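Local structure of surface glycan binding protein B (Bacteroides ovatus, 6E57) at residues Leu350-Ser355 with Ala403-Val408; His363-Ala368 with Gly385-Ile390. The protein binds mixed-linkage beta-glucan, probably at the surface of a gut Bacteroides cell, in support of the use of cereal beta-glucan. One frame throughout, in Å; residues are numbered along the deposited sequence.

In the fold
Contacts 1 and 2 lie in the C-terminal domain and share one apolar interior, their centres about 7 Å apart. Strands 349-356 and 385-390 are antiparallel neighbours in one layer; strands 364-369 and 405-409 are antiparallel neighbours in the other. Each contact bridges the two layers. Within the layers the segments meet through probable backbone hydrogen bonds, V352 N to Y387 O at 2.8 Å and L406 N to A368 O at 2.7 Å. The bound glucan lies outside this core, about 13 Å from the C407 side chain and about 12 Å from that of M365. Next to C407 in sequence, L406 and V408 touch W372 of the glycan pocket.

Contact 1. Residues Leu350-Ser355 with Ala403-Val408; sequences LKVVYS and AGFLCV
F405 and C407 face L350 and V352 across the interior of a beta-sandwich-like packing of two layers in the C-terminal domain. The axes of strands 350-355 and 405-408 are 10.9 Å apart at their closest approach, too far for backbone pairing, and side chains alone make the contact. The strands run 32° from parallel. All four touching residues are buried. F405 has CG anti to its backbone N (chi1 172°), which carries the ring across to the other strand. L350 reaches in from the opposite direction. Its CD2 methyl meets the far end of the ring obliquely and lies 3.7 Å from F405 CE1, with CZ equally near. V352 sits beside the same ring end. Its CG2 lies near the ring plane, at the edge, 4.4 Å from F405 CZ. Within the two segments, L350 and V352 thus meet the outer end of the ring. L367 of strand 364-369 also touches F405, as well as L350 and V352, and so joins this contact to the neighbouring one. The ring stacks besides on F341 of helix 338-343. C407 holds SG beside its backbone N and anti to the carbonyl carbon (chi1 -73°). There C407 SG packs against both methyls of V352, 4.1 Å from V352 CG1 and 4.1 Å from V352 CG2.

Contact 2. Residues His363-Ala368 with Gly385-Ile390; sequences HKMQLA and GEYTLI. With EDO (1,2-ethanediol), chain I.
Between the two strand layers of the C-terminal beta-sandwich-like domain, M365 and L367 of strand 364-368 meet Y387 and L389 of strand 385-390. M365 and L367 are buried; Y387 and L389 are partly exposed. The strand axes approach to 9.7 Å at an angle of 26°. Y387 has CG anti to the backbone N (chi1 -164°), which lays its ring alongside L367. Both L367 methyls lie near Y387 CD1, CD1 at 3.9 Å and CD2 at 4.1 Å. L367 CD2 also meets L389 CD2 at 3.9 Å. In both pairs the side chains run past each other in opposite directions. M365 makes a Met-aromatic contact with Y387. Its SD is 5.3 Å from the ring centroid and 47° off the ring normal, so the approach is oblique. M365 CE reaches the base of the tyrosine, 4.4 Å from Y387 CB. Y387 also touches M379 and A376. Q366 points away from this interior. Its NE2 bonds to A376 O and, weakly at 3.4 Å, to O1 of a 1,2-ethanediol probably left from crystallisation. Cohesion between the segments thus rests on dispersion and the sulfur-aromatic contact, while the Q366 amide is engaged on the other side of its strand.

Contact 1. Residues Leu350-Ser355 with Ala403-Val408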
loop_
_atom_site.group_PDB
_atom_site.type_symbol
_atom_site.label_atom_id
_atom_site.label_comp_id
_atom_site.label_asym_id
_atom_site.label_seq_id
_atom_site.Cartn_x
_atom_site.Cartn_y
_atom_site.Cartn_z
ATOM N N LEU A 350 -23.543 1.679 -7.103
ATOM C CA LEU A 350 -24.316 0.612 -7.718
ATOM C C LEU A 350 -23.393 -0.597 -7.896
ATOM O O LEU A 350 -22.217 -0.428 -8.215
ATOM C CB LEU A 350 -24.874 1.091 -9.063
ATOM C CG LEU A 350 -25.917 0.179 -9.705
ATOM C CD1 LEU A 350 -27.263 0.316 -9.014
ATOM C CD2 LEU A 350 -26.064 0.483 -11.186
ATOM N N LYS A 351 -23.941 -1.797 -7.665
ATOM C CA LYS A 351 -23.231 -3.063 -7.829
ATOM C C LYS A 351 -24.096 -4.003 -8.673
ATOM O O LYS A 351 -25.265 -4.180 -8.380
ATOM C CB LYS A 351 -22.934 -3.699 -6.467
ATOM C CG LYS A 351 -22.277 -5.075 -6.512
ATOM C CD LYS A 351 -22.193 -5.764 -5.162
ATOM C CE LYS A 351 -21.227 -5.091 -4.207
ATOM N NZ LYS A 351 -21.197 -5.761 -2.884
ATOM N N VAL A 352 -23.501 -4.592 -9.714
ATOM C CA VAL A 352 -24.155 -5.602 -10.537
ATOM C C VAL A 352 -23.379 -6.914 -10.392
ATOM O O VAL A 352 -22.219 -6.987 -10.809
ATOM C CB VAL A 352 -24.227 -5.171 -12.014
ATOM C CG1 VAL A 352 -24.938 -6.215 -12.865
ATOM C CG2 VAL A 352 -24.884 -3.811 -12.176
ATOM N N VAL A 353 -24.020 -7.927 -9.792
ATOM C CA VAL A 353 -23.465 -9.278 -9.705
ATOM C C VAL A 353 -23.855 -10.030 -10.983
ATOM O O VAL A 353 -25.039 -10.199 -11.266
ATOM C CB VAL A 353 -23.948 -10.029 -8.448
ATOM C CG1 VAL A 353 -23.330 -11.419 -8.343
ATOM C CG2 VAL A 353 -23.688 -9.234 -7.177
ATOM N N TYR A 354 -22.843 -10.483 -11.730
ATOM C CA TYR A 354 -23.029 -11.098 -13.041
ATOM C C TYR A 354 -22.386 -12.489 -13.038
ATOM O O TYR A 354 -21.445 -12.734 -12.294
ATOM C CB TYR A 354 -22.437 -10.211 -14.141
ATOM C CG TYR A 354 -20.952 -9.971 -14.018
ATOM C CD1 TYR A 354 -20.455 -8.925 -13.254
ATOM C CD2 TYR A 354 -20.038 -10.796 -14.654
ATOM C CE1 TYR A 354 -19.092 -8.710 -13.121
ATOM C CE2 TYR A 354 -18.673 -10.588 -14.539
ATOM C CZ TYR A 354 -18.197 -9.544 -13.768
ATOM O OH TYR A 354 -16.854 -9.342 -13.655
ATOM N N SER A 355 -22.915 -13.390 -13.869
ATOM C CA SER A 355 -22.327 -14.706 -14.066
ATOM C C SER A 355 -22.276 -15.024 -15.563
ATOM O O SER A 355 -23.068 -14.510 -16.344
ATOM C CB SER A 355 -23.064 -15.772 -13.289
ATOM O OG SER A 355 -24.430 -15.834 -13.667
ATOM N N ALA A 403 -34.130 7.521 -20.621
ATOM C CA ALA A 403 -35.048 6.378 -20.563
ATOM C C ALA A 403 -34.530 5.247 -19.656
ATOM O O ALA A 403 -34.829 4.078 -19.893
ATOM C CB ALA A 403 -35.308 5.879 -21.964
ATOM N N GLY A 404 -33.783 5.599 -18.606
ATOM C CA GLY A 404 -33.475 4.668 -17.520
ATOM C C GLY A 404 -32.146 3.948 -17.693
ATOM O O GLY A 404 -31.266 4.387 -18.427
ATOM N N PHE A 405 -32.023 2.821 -16.988
ATOM C CA PHE A 405 -30.789 2.066 -16.844
ATOM C C PHE A 405 -30.895 0.762 -17.640
ATOM O O PHE A 405 -31.945 0.124 -17.643
ATOM C CB PHE A 405 -30.542 1.800 -15.357
ATOM C CG PHE A 405 -29.404 0.865 -15.045
ATOM C CD1 PHE A 405 -28.094 1.322 -15.032
ATOM C CD2 PHE A 405 -29.646 -0.464 -14.736
ATOM C CE1 PHE A 405 -27.049 0.461 -14.728
ATOM C CE2 PHE A 405 -28.600 -1.326 -14.440
ATOM C CZ PHE A 405 -27.304 -0.861 -14.437
ATOM N N LEU A 406 -29.798 0.384 -18.306
ATOM C CA LEU A 406 -29.673 -0.911 -18.975
ATOM C C LEU A 406 -28.332 -1.554 -18.602
ATOM O O LEU A 406 -27.331 -0.866 -18.431
ATOM C CB LEU A 406 -29.751 -0.725 -20.495
ATOM C CG LEU A 406 -31.104 -0.324 -21.082
ATOM C CD1 LEU A 406 -31.005 -0.229 -22.592
ATOM C CD2 LEU A 406 -32.196 -1.302 -20.701
ATOM N N CYS A 407 -28.339 -2.885 -18.483
ATOM C CA CYS A 407 -27.141 -3.695 -18.646
ATOM C C CYS A 407 -27.200 -4.359 -20.027
ATOM O O CYS A 407 -28.169 -5.035 -20.374
ATOM C CB CYS A 407 -26.999 -4.735 -17.544
ATOM S SG CYS A 407 -26.528 -4.019 -15.949
ATOM N N VAL A 408 -26.140 -4.135 -20.801
ATOM C CA VAL A 408 -26.060 -4.463 -22.204
ATOM C C VAL A 408 -24.850 -5.388 -22.391
ATOM O O VAL A 408 -23.971 -5.425 -21.533
ATOM C CB VAL A 408 -25.966 -3.149 -23.002
ATOM C CG1 VAL A 408 -25.118 -3.261 -24.257
ATOM C CG2 VAL A 408 -27.346 -2.600 -23.324
#

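Contact 2. Residues His363-Ala368 with Gly385-Ile390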
loop_
_atom_site.group_PDB
_atom_site.type_symbol
_atom_site.label_atom_id
_atom_site.label_comp_id
_atom_site.label_asym_id
_atom_site.label_seq_id
_atom_site.Cartn_x
_atom_site.Cartn_y
_atom_site.Cartn_z
ATOM N N HIS A 363 -17.768 -13.163 -23.524
ATOM C CA HIS A 363 -18.528 -12.475 -22.475
ATOM C C HIS A 363 -18.119 -10.996 -22.397
ATOM O O HIS A 363 -16.990 -10.679 -21.997
ATOM C CB HIS A 363 -18.346 -13.183 -21.125
ATOM C CG HIS A 363 -18.193 -14.660 -21.240
ATOM N ND1 HIS A 363 -19.273 -15.508 -21.337
ATOM C CD2 HIS A 363 -17.094 -15.441 -21.286
ATOM C CE1 HIS A 363 -18.847 -16.748 -21.437
ATOM N NE2 HIS A 363 -17.516 -16.736 -21.405
ATOM N N LYS A 364 -19.055 -10.111 -22.768
ATOM C CA LYS A 364 -18.890 -8.663 -22.676
ATOM C C LYS A 364 -20.143 -8.044 -22.044
ATOM O O LYS A 364 -21.259 -8.428 -22.391
ATOM C CB LYS A 364 -18.659 -8.059 -24.063
ATOM C CG LYS A 364 -17.265 -8.257 -24.638
ATOM C CD LYS A 364 -16.918 -7.257 -25.721
ATOM C CE LYS A 364 -15.505 -7.405 -26.247
ATOM N NZ LYS A 364 -15.322 -8.666 -27.008
ATOM N N MET A 365 -19.940 -7.078 -21.135
ATOM C CA MET A 365 -21.031 -6.310 -20.524
ATOM C C MET A 365 -20.671 -4.819 -20.497
ATOM O O MET A 365 -19.498 -4.448 -20.555
ATOM C CB MET A 365 -21.323 -6.782 -19.095
ATOM C CG MET A 365 -20.286 -6.340 -18.074
ATOM S SD MET A 365 -20.681 -6.872 -16.385
ATOM C CE MET A 365 -22.172 -5.928 -16.071
ATOM N N GLN A 366 -21.707 -3.980 -20.401
ATOM C CA GLN A 366 -21.566 -2.539 -20.191
ATOM C C GLN A 366 -22.828 -2.015 -19.495
ATOM O O GLN A 366 -23.944 -2.403 -19.845
ATOM C CB GLN A 366 -21.330 -1.812 -21.520
ATOM C CG GLN A 366 -20.964 -0.340 -21.354
ATOM C CD GLN A 366 -20.854 0.417 -22.658
ATOM O OE1 GLN A 366 -21.544 0.125 -23.630
ATOM N NE2 GLN A 366 -19.991 1.419 -22.680
ATOM N N LEU A 367 -22.636 -1.149 -18.495
ATOM C CA LEU A 367 -23.731 -0.400 -17.882
ATOM C C LEU A 367 -24.004 0.830 -18.749
ATOM O O LEU A 367 -23.075 1.540 -19.119
ATOM C CB LEU A 367 -23.350 0.007 -16.456
ATOM C CG LEU A 367 -23.602 -1.042 -15.377
ATOM C CD1 LEU A 367 -22.799 -2.303 -15.641
ATOM C CD2 LEU A 367 -23.283 -0.479 -14.000
ATOM N N ALA A 368 -25.281 1.064 -19.067
ATOM C CA ALA A 368 -25.660 2.114 -19.995
ATOM C C ALA A 368 -27.039 2.672 -19.642
ATOM O O ALA A 368 -27.752 2.128 -18.798
ATOM C CB ALA A 368 -25.641 1.579 -21.404
ATOM N N GLY A 385 -18.354 -12.366 -11.469
ATOM C CA GLY A 385 -17.833 -11.249 -10.698
ATOM C C GLY A 385 -18.901 -10.250 -10.285
ATOM O O GLY A 385 -20.101 -10.475 -10.459
ATOM N N GLU A 386 -18.426 -9.139 -9.717
ATOM C CA GLU A 386 -19.239 -8.027 -9.272
ATOM C C GLU A 386 -18.687 -6.755 -9.920
ATOM O O GLU A 386 -17.504 -6.473 -9.795
ATOM C CB GLU A 386 -19.199 -7.909 -7.746
ATOM C CG GLU A 386 -19.378 -9.231 -7.019
ATOM C CD GLU A 386 -19.490 -9.133 -5.504
ATOM O OE1 GLU A 386 -19.308 -8.017 -4.962
ATOM O OE2 GLU A 386 -19.760 -10.175 -4.865
ATOM N N TYR A 387 -19.553 -6.013 -10.616
ATOM C CA TYR A 387 -19.211 -4.713 -11.194
ATOM C C TYR A 387 -19.757 -3.605 -10.284
ATOM O O TYR A 387 -20.966 -3.526 -10.077
ATOM C CB TYR A 387 -19.792 -4.596 -12.607
ATOM C CG TYR A 387 -19.210 -3.481 -13.435
ATOM C CD1 TYR A 387 -19.650 -2.176 -13.299
ATOM C CD2 TYR A 387 -18.211 -3.735 -14.360
ATOM C CE1 TYR A 387 -19.108 -1.149 -14.055
ATOM C CE2 TYR A 387 -17.660 -2.721 -15.125
ATOM C CZ TYR A 387 -18.108 -1.422 -14.973
ATOM O OH TYR A 387 -17.564 -0.428 -15.737
ATOM N N THR A 388 -18.870 -2.764 -9.738
ATOM C CA THR A 388 -19.293 -1.606 -8.941
ATOM C C THR A 388 -19.033 -0.317 -9.731
ATOM O O THR A 388 -18.074 -0.220 -10.482
ATOM C CB THR A 388 -18.623 -1.578 -7.561
ATOM O OG1 THR A 388 -17.210 -1.548 -7.739
ATOM C CG2 THR A 388 -18.993 -2.764 -6.698
ATOM N N LEU A 389 -19.921 0.662 -9.546
ATOM C CA LEU A 389 -19.864 1.949 -10.215
ATOM C C LEU A 389 -20.520 2.996 -9.314
ATOM O O LEU A 389 -21.642 2.796 -8.839
ATOM C CB LEU A 389 -20.601 1.846 -11.553
ATOM C CG LEU A 389 -20.707 3.145 -12.353
ATOM C CD1 LEU A 389 -19.384 3.478 -13.029
ATOM C CD2 LEU A 389 -21.826 3.059 -13.380
ATOM N N ILE A 390 -19.813 4.108 -9.097
ATOM C CA ILE A 390 -20.341 5.240 -8.353
ATOM C C ILE A 390 -21.182 6.086 -9.312
ATOM O O ILE A 390 -20.677 6.550 -10.334
ATOM C CB ILE A 390 -19.204 6.047 -7.692
ATOM C CG1 ILE A 390 -18.459 5.195 -6.661
ATOM C CG2 ILE A 390 -19.732 7.338 -7.081
ATOM C CD1 ILE A 390 -17.279 5.885 -6.027
HETATM C C1 EDO I . -19.229 3.704 -25.783
HETATM O O1 EDO I . -18.448 3.758 -24.581
HETATM C C2 EDO I . -20.719 3.719 -25.441
HETATM O O2 EDO I . -21.220 5.066 -25.412
#